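Local coordinates for protein glycosyl transferase family 8 (Streptococcus pneumoniae, PDB 5GVV) that transfers galactose from UDP-galactose to the terminal glucose of the already glycosylated serine-rich repeat protein PsrP, at residues 278-290 and 339-352. Residues are numbered along the deposited sequence; the frame is centred on the assembly and turned at random.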
loop_
_atom_site.group_PDB
_atom_site.type_symbol
_atom_site.label_atom_id
_atom_site.label_comp_id
_atom_site.label_asym_id
_atom_site.label_seq_id
_atom_site.Cartn_x
_atom_site.Cartn_y
_atom_site.Cartn_z
ATOM N N LEU A 278 -21.555 -7.049 -22.165
ATOM C CA LEU A 278 -22.879 -7.080 -21.548
ATOM C C LEU A 278 -22.759 -6.946 -20.038
ATOM O O LEU A 278 -21.764 -7.380 -19.448
ATOM C CB LEU A 278 -23.598 -8.391 -21.889
ATOM C CG LEU A 278 -25.122 -8.422 -21.723
ATOM C CD1 LEU A 278 -25.817 -7.729 -22.887
ATOM C CD2 LEU A 278 -25.630 -9.844 -21.584
ATOM N N GLN A 279 -23.772 -6.343 -19.421
ATOM C CA GLN A 279 -23.819 -6.188 -17.968
ATOM C C GLN A 279 -25.074 -6.857 -17.404
ATOM O O GLN A 279 -26.198 -6.486 -17.757
ATOM C CB GLN A 279 -23.798 -4.701 -17.591
ATOM C CG GLN A 279 -22.596 -3.924 -18.154
ATOM C CD GLN A 279 -21.331 -4.073 -17.321
ATOM O OE1 GLN A 279 -21.385 -4.384 -16.131
ATOM N NE2 GLN A 279 -20.180 -3.843 -17.947
ATOM N N CYS A 280 -24.883 -7.841 -16.530
ATOM C CA CYS A 280 -26.007 -8.590 -15.969
ATOM C C CYS A 280 -26.147 -8.337 -14.474
ATOM O O CYS A 280 -25.155 -8.079 -13.784
ATOM C CB CYS A 280 -25.836 -10.090 -16.222
ATOM S SG CYS A 280 -26.013 -10.568 -17.952
ATOM N N VAL A 281 -27.378 -8.407 -13.975
ATOM C CA VAL A 281 -27.625 -8.137 -12.565
ATOM C C VAL A 281 -28.609 -9.131 -11.953
ATOM O O VAL A 281 -29.558 -9.590 -12.610
ATOM C CB VAL A 281 -28.108 -6.676 -12.358
ATOM C CG1 VAL A 281 -29.419 -6.448 -13.077
ATOM C CG2 VAL A 281 -28.237 -6.342 -10.882
ATOM N N ASN A 282 -28.357 -9.492 -10.700
ATOM C CA ASN A 282 -29.314 -10.265 -9.917
ATOM C C ASN A 282 -29.306 -9.774 -8.481
ATOM O O ASN A 282 -28.262 -9.375 -7.966
ATOM C CB ASN A 282 -28.993 -11.760 -9.957
ATOM C CG ASN A 282 -29.817 -12.558 -8.956
ATOM O OD1 ASN A 282 -29.326 -12.932 -7.890
ATOM N ND2 ASN A 282 -31.082 -12.804 -9.288
ATOM N N LEU A 283 -30.473 -9.792 -7.846
ATOM C CA LEU A 283 -30.598 -9.444 -6.439
ATOM C C LEU A 283 -30.999 -10.705 -5.690
ATOM O O LEU A 283 -32.041 -11.299 -5.979
ATOM C CB LEU A 283 -31.670 -8.363 -6.257
ATOM C CG LEU A 283 -32.154 -8.045 -4.841
ATOM C CD1 LEU A 283 -31.130 -7.225 -4.072
ATOM C CD2 LEU A 283 -33.489 -7.312 -4.888
ATOM N N THR A 284 -30.173 -11.123 -4.737
ATOM C CA THR A 284 -30.461 -12.324 -3.962
ATOM C C THR A 284 -30.465 -12.012 -2.474
ATOM O O THR A 284 -29.826 -11.057 -2.033
ATOM C CB THR A 284 -29.407 -13.420 -4.225
ATOM O OG1 THR A 284 -29.706 -14.583 -3.439
ATOM C CG2 THR A 284 -28.013 -12.921 -3.857
ATOM N N ASN A 285 -31.187 -12.807 -1.695
ATOM C CA ASN A 285 -31.027 -12.759 -0.248
ATOM C C ASN A 285 -30.459 -14.086 0.240
ATOM O O ASN A 285 -30.115 -14.243 1.416
ATOM C CB ASN A 285 -32.351 -12.435 0.447
ATOM C CG ASN A 285 -32.148 -11.836 1.828
ATOM O OD1 ASN A 285 -32.428 -12.474 2.845
ATOM N ND2 ASN A 285 -31.641 -10.607 1.868
ATOM N N SER A 286 -30.344 -15.032 -0.689
ATOM C CA SER A 286 -29.883 -16.382 -0.375
ATOM C C SER A 286 -28.485 -16.648 -0.927
ATOM O O SER A 286 -27.995 -15.907 -1.778
ATOM C CB SER A 286 -30.866 -17.412 -0.934
ATOM O OG SER A 286 -30.997 -17.289 -2.343
ATOM N N TRP A 287 -27.853 -17.711 -0.440
ATOM C CA TRP A 287 -26.516 -18.078 -0.891
ATOM C C TRP A 287 -26.535 -18.656 -2.298
ATOM O O TRP A 287 -25.584 -18.472 -3.061
ATOM C CB TRP A 287 -25.873 -19.079 0.072
ATOM C CG TRP A 287 -26.586 -20.385 0.128
ATOM C CD1 TRP A 287 -27.649 -20.700 0.919
ATOM C CD2 TRP A 287 -26.293 -21.557 -0.639
ATOM N NE1 TRP A 287 -28.041 -21.998 0.688
ATOM C CE2 TRP A 287 -27.223 -22.546 -0.266
ATOM C CE3 TRP A 287 -25.340 -21.864 -1.615
ATOM C CZ2 TRP A 287 -27.224 -23.824 -0.829
ATOM C CZ3 TRP A 287 -25.341 -23.134 -2.170
ATOM C CH2 TRP A 287 -26.274 -24.098 -1.776
ATOM N N CYS A 288 -27.610 -19.358 -2.646
ATOM C CA CYS A 288 -27.637 -20.041 -3.935
ATOM C C CYS A 288 -28.217 -19.205 -5.064
ATOM O O CYS A 288 -29.433 -19.009 -5.167
ATOM C CB CYS A 288 -28.358 -21.384 -3.856
ATOM S SG CYS A 288 -28.073 -22.407 -5.332
ATOM N N VAL A 289 -27.316 -18.705 -5.902
ATOM C CA VAL A 289 -27.674 -18.102 -7.172
ATOM C C VAL A 289 -27.426 -19.210 -8.191
ATOM O O VAL A 289 -26.297 -19.686 -8.326
ATOM C CB VAL A 289 -26.799 -16.866 -7.454
ATOM C CG1 VAL A 289 -27.193 -16.206 -8.759
ATOM C CG2 VAL A 289 -26.919 -15.870 -6.306
ATOM N N GLU A 290 -28.487 -19.645 -8.872
ATOM C CA GLU A 290 -28.431 -20.839 -9.717
ATOM C C GLU A 290 -27.392 -20.768 -10.827
ATOM O O GLU A 290 -27.457 -19.897 -11.694
ATOM C CB GLU A 290 -29.810 -21.147 -10.315
ATOM C CG GLU A 290 -29.857 -22.426 -11.143
ATOM C CD GLU A 290 -29.762 -23.675 -10.292
ATOM O OE1 GLU A 290 -30.308 -23.669 -9.169
ATOM O OE2 GLU A 290 -29.142 -24.663 -10.745
ATOM N N ILE A 339 -27.801 0.216 -10.128
ATOM C CA ILE A 339 -27.151 -0.886 -10.838
ATOM C C ILE A 339 -28.073 -1.440 -11.927
ATOM O O ILE A 339 -27.620 -1.750 -13.031
ATOM C CB ILE A 339 -26.707 -2.010 -9.871
ATOM C CG1 ILE A 339 -25.669 -1.470 -8.885
ATOM C CG2 ILE A 339 -26.126 -3.205 -10.636
ATOM C CD1 ILE A 339 -25.263 -2.445 -7.785
ATOM N N VAL A 340 -29.363 -1.552 -11.622
ATOM C CA VAL A 340 -30.333 -2.033 -12.605
ATOM C C VAL A 340 -30.392 -1.109 -13.825
ATOM O O VAL A 340 -30.325 -1.574 -14.964
ATOM C CB VAL A 340 -31.739 -2.203 -11.991
ATOM C CG1 VAL A 340 -32.741 -2.612 -13.062
ATOM C CG2 VAL A 340 -31.707 -3.254 -10.886
ATOM N N ILE A 341 -30.505 0.195 -13.584
ATOM C CA ILE A 341 -30.488 1.189 -14.660
ATOM C C ILE A 341 -29.257 1.022 -15.554
ATOM O O ILE A 341 -29.330 1.183 -16.772
ATOM C CB ILE A 341 -30.510 2.625 -14.086
ATOM C CG1 ILE A 341 -31.816 2.884 -13.330
ATOM C CG2 ILE A 341 -30.322 3.666 -15.184
ATOM C CD1 ILE A 341 -31.854 4.242 -12.642
ATOM N N ALA A 342 -28.131 0.678 -14.938
ATOM C CA ALA A 342 -26.867 0.530 -15.654
ATOM C C ALA A 342 -26.692 -0.830 -16.339
ATOM O O ALA A 342 -25.742 -1.022 -17.104
ATOM C CB ALA A 342 -25.712 0.794 -14.709
ATOM N N SER A 343 -27.593 -1.773 -16.071
ATOM C CA SER A 343 -27.438 -3.124 -16.611
ATOM C C SER A 343 -28.187 -3.328 -17.928
ATOM O O SER A 343 -29.054 -2.528 -18.285
ATOM C CB SER A 343 -27.876 -4.162 -15.579
ATOM O OG SER A 343 -27.134 -4.016 -14.383
ATOM N N ASP A 344 -27.834 -4.395 -18.643
ATOM C CA ASP A 344 -28.444 -4.713 -19.931
ATOM C C ASP A 344 -29.492 -5.805 -19.783
ATOM O O ASP A 344 -30.394 -5.931 -20.615
ATOM C CB ASP A 344 -27.382 -5.215 -20.913
ATOM C CG ASP A 344 -26.362 -4.159 -21.275
ATOM O OD1 ASP A 344 -26.768 -3.072 -21.733
ATOM O OD2 ASP A 344 -25.151 -4.421 -21.107
ATOM N N LEU A 345 -29.369 -6.604 -18.726
ATOM C CA LEU A 345 -30.175 -7.814 -18.608
ATOM C C LEU A 345 -30.285 -8.279 -17.162
ATOM O O LEU A 345 -29.268 -8.425 -16.476
ATOM C CB LEU A 345 -29.546 -8.924 -19.456
ATOM C CG LEU A 345 -30.170 -10.315 -19.326
ATOM C CD1 LEU A 345 -31.586 -10.298 -19.861
ATOM C CD2 LEU A 345 -29.336 -11.330 -20.064
ATOM N N TYR A 346 -31.510 -8.509 -16.694
ATOM C CA TYR A 346 -31.702 -9.042 -15.350
ATOM C C TYR A 346 -31.723 -10.569 -15.385
ATOM O O TYR A 346 -32.405 -11.168 -16.220
ATOM C CB TYR A 346 -32.996 -8.506 -14.715
ATOM C CG TYR A 346 -33.061 -8.790 -13.230
ATOM C CD1 TYR A 346 -33.555 -9.999 -12.751
ATOM C CD2 TYR A 346 -32.596 -7.862 -12.308
ATOM C CE1 TYR A 346 -33.592 -10.271 -11.396
ATOM C CE2 TYR A 346 -32.628 -8.124 -10.953
ATOM C CZ TYR A 346 -33.127 -9.326 -10.505
ATOM O OH TYR A 346 -33.156 -9.592 -9.152
ATOM N N LEU A 347 -30.970 -11.193 -14.481
ATOM C CA LEU A 347 -30.972 -12.651 -14.351
ATOM C C LEU A 347 -31.687 -13.063 -13.066
ATOM O O LEU A 347 -31.148 -12.893 -11.963
ATOM C CB LEU A 347 -29.542 -13.201 -14.342
ATOM C CG LEU A 347 -28.636 -12.898 -15.536
ATOM C CD1 LEU A 347 -27.267 -13.545 -15.365
ATOM C CD2 LEU A 347 -29.271 -13.356 -16.822
ATOM N N ASP A 348 -32.894 -13.609 -13.211
ATOM C CA ASP A 348 -33.674 -14.054 -12.068
ATOM C C ASP A 348 -33.199 -15.438 -11.647
ATOM O O ASP A 348 -33.810 -16.445 -12.011
ATOM C CB ASP A 348 -35.159 -14.096 -12.432
ATOM C CG ASP A 348 -36.058 -14.050 -11.218
ATOM O OD1 ASP A 348 -35.528 -14.019 -10.084
ATOM O OD2 ASP A 348 -37.295 -14.045 -11.397
ATOM N N LEU A 349 -32.116 -15.484 -10.871
ATOM C CA LEU A 349 -31.461 -16.752 -10.550
ATOM C C LEU A 349 -31.535 -17.133 -9.071
ATOM O O LEU A 349 -31.096 -18.220 -8.691
ATOM C CB LEU A 349 -29.994 -16.706 -10.976
ATOM C CG LEU A 349 -29.698 -16.265 -12.405
ATOM C CD1 LEU A 349 -28.201 -16.271 -12.676
ATOM C CD2 LEU A 349 -30.426 -17.143 -13.388
ATOM N N ASN A 350 -32.079 -16.246 -8.244
ATOM C CA ASN A 350 -32.097 -16.464 -6.797
ATOM C C ASN A 350 -33.236 -17.378 -6.347
ATOM O O ASN A 350 -34.342 -17.307 -6.880
ATOM C CB ASN A 350 -32.168 -15.125 -6.060
ATOM C CG ASN A 350 -33.327 -14.273 -6.526
ATOM O OD1 ASN A 350 -33.463 -13.990 -7.716
ATOM N ND2 ASN A 350 -34.183 -13.871 -5.591
ATOM N N HIS A 351 -32.964 -18.208 -5.342
ATOM C CA HIS A 351 -33.875 -19.278 -4.945
ATOM C C HIS A 351 -34.944 -18.937 -3.899
ATOM O O HIS A 351 -36.015 -19.543 -3.897
ATOM C CB HIS A 351 -33.076 -20.507 -4.496
ATOM C CG HIS A 351 -32.712 -21.434 -5.617
ATOM N ND1 HIS A 351 -33.588 -22.364 -6.131
ATOM C CD2 HIS A 351 -31.560 -21.573 -6.319
ATOM C CE1 HIS A 351 -32.999 -23.036 -7.099
ATOM N NE2 HIS A 351 -31.767 -22.577 -7.238
ATOM N N ASP A 352 -34.684 -17.991 -3.004
ATOM C CA ASP A 352 -35.685 -17.721 -1.974
ATOM C C ASP A 352 -36.774 -16.762 -2.451
ATOM O O ASP A 352 -36.862 -16.458 -3.644
ATOM C CB ASP A 352 -35.052 -17.229 -0.674
ATOM C CG ASP A 352 -35.746 -17.797 0.553
ATOM O OD1 ASP A 352 -36.816 -17.271 0.933
ATOM O OD2 ASP A 352 -35.228 -18.780 1.124
HETATM O O HOH W 1 -34.812 -11.221 -5.692
#
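Val281 pairs with Tyr346 in a parallel bridge between strands 278-283 and 345-348, its N and O bonding to the flanking Leu345 and Leu347. Val281 N donates to Leu345 O, and Leu347 N donates to Val281 O at 2.8 Å. At the entry to the pair, Gln279 O accepts from Asp344 N and, weakly, from Leu345 N. The Asp344 carboxylate returns a bond: its OD2 takes Gln279 N at 2.9 Å on the anti side. After the chain turns back through 284-288, Glu290 N donates to Leu349 O in a nearly straight bond (177°).

Side chains continue the pairing where the strands part. Asn282 ND2 donates to Leu347 O at 2.7 Å and to Asn350 OD1, which it meets from above the carbonyl plane. With CG anti to the backbone N (chi1 170°), the Asn282 amide reaches across to both acceptors. Its buried OD1 finds no partner in the model. Tyr346 lays one ring face under Val281 O, and its OH accepts from Leu283 N at 3.0 Å. A water links Leu283 O to Asn350 ND2, the latter bond being weak. His351 NE2 donates to Glu290 OE1 at 2.7 Å, with the oxygen in the ring plane and the carboxylate turned 72° from the ring. Asn374 adds a weak hydrogen bond to the same oxygen.

Apolar contacts lie on both faces of the strand pair. Cys280 CB meets Leu347 CD1 at 3.8 Å, and Cys280 SG touches Leu345 CD2. On the other face, Val281 CG1 rests against Tyr346 CD2 at 3.6 Å, while CG2 meets Ile339 CG2 of helix 333-342.

Strands 302-307 and 369-372 flank the pair, and helix 333-342 leads directly into strand 345-348. This is the centre of a parallel alpha/beta sheet, built in Rossmann-like fashion and separate from the UDP- and manganese-binding GT-A domain.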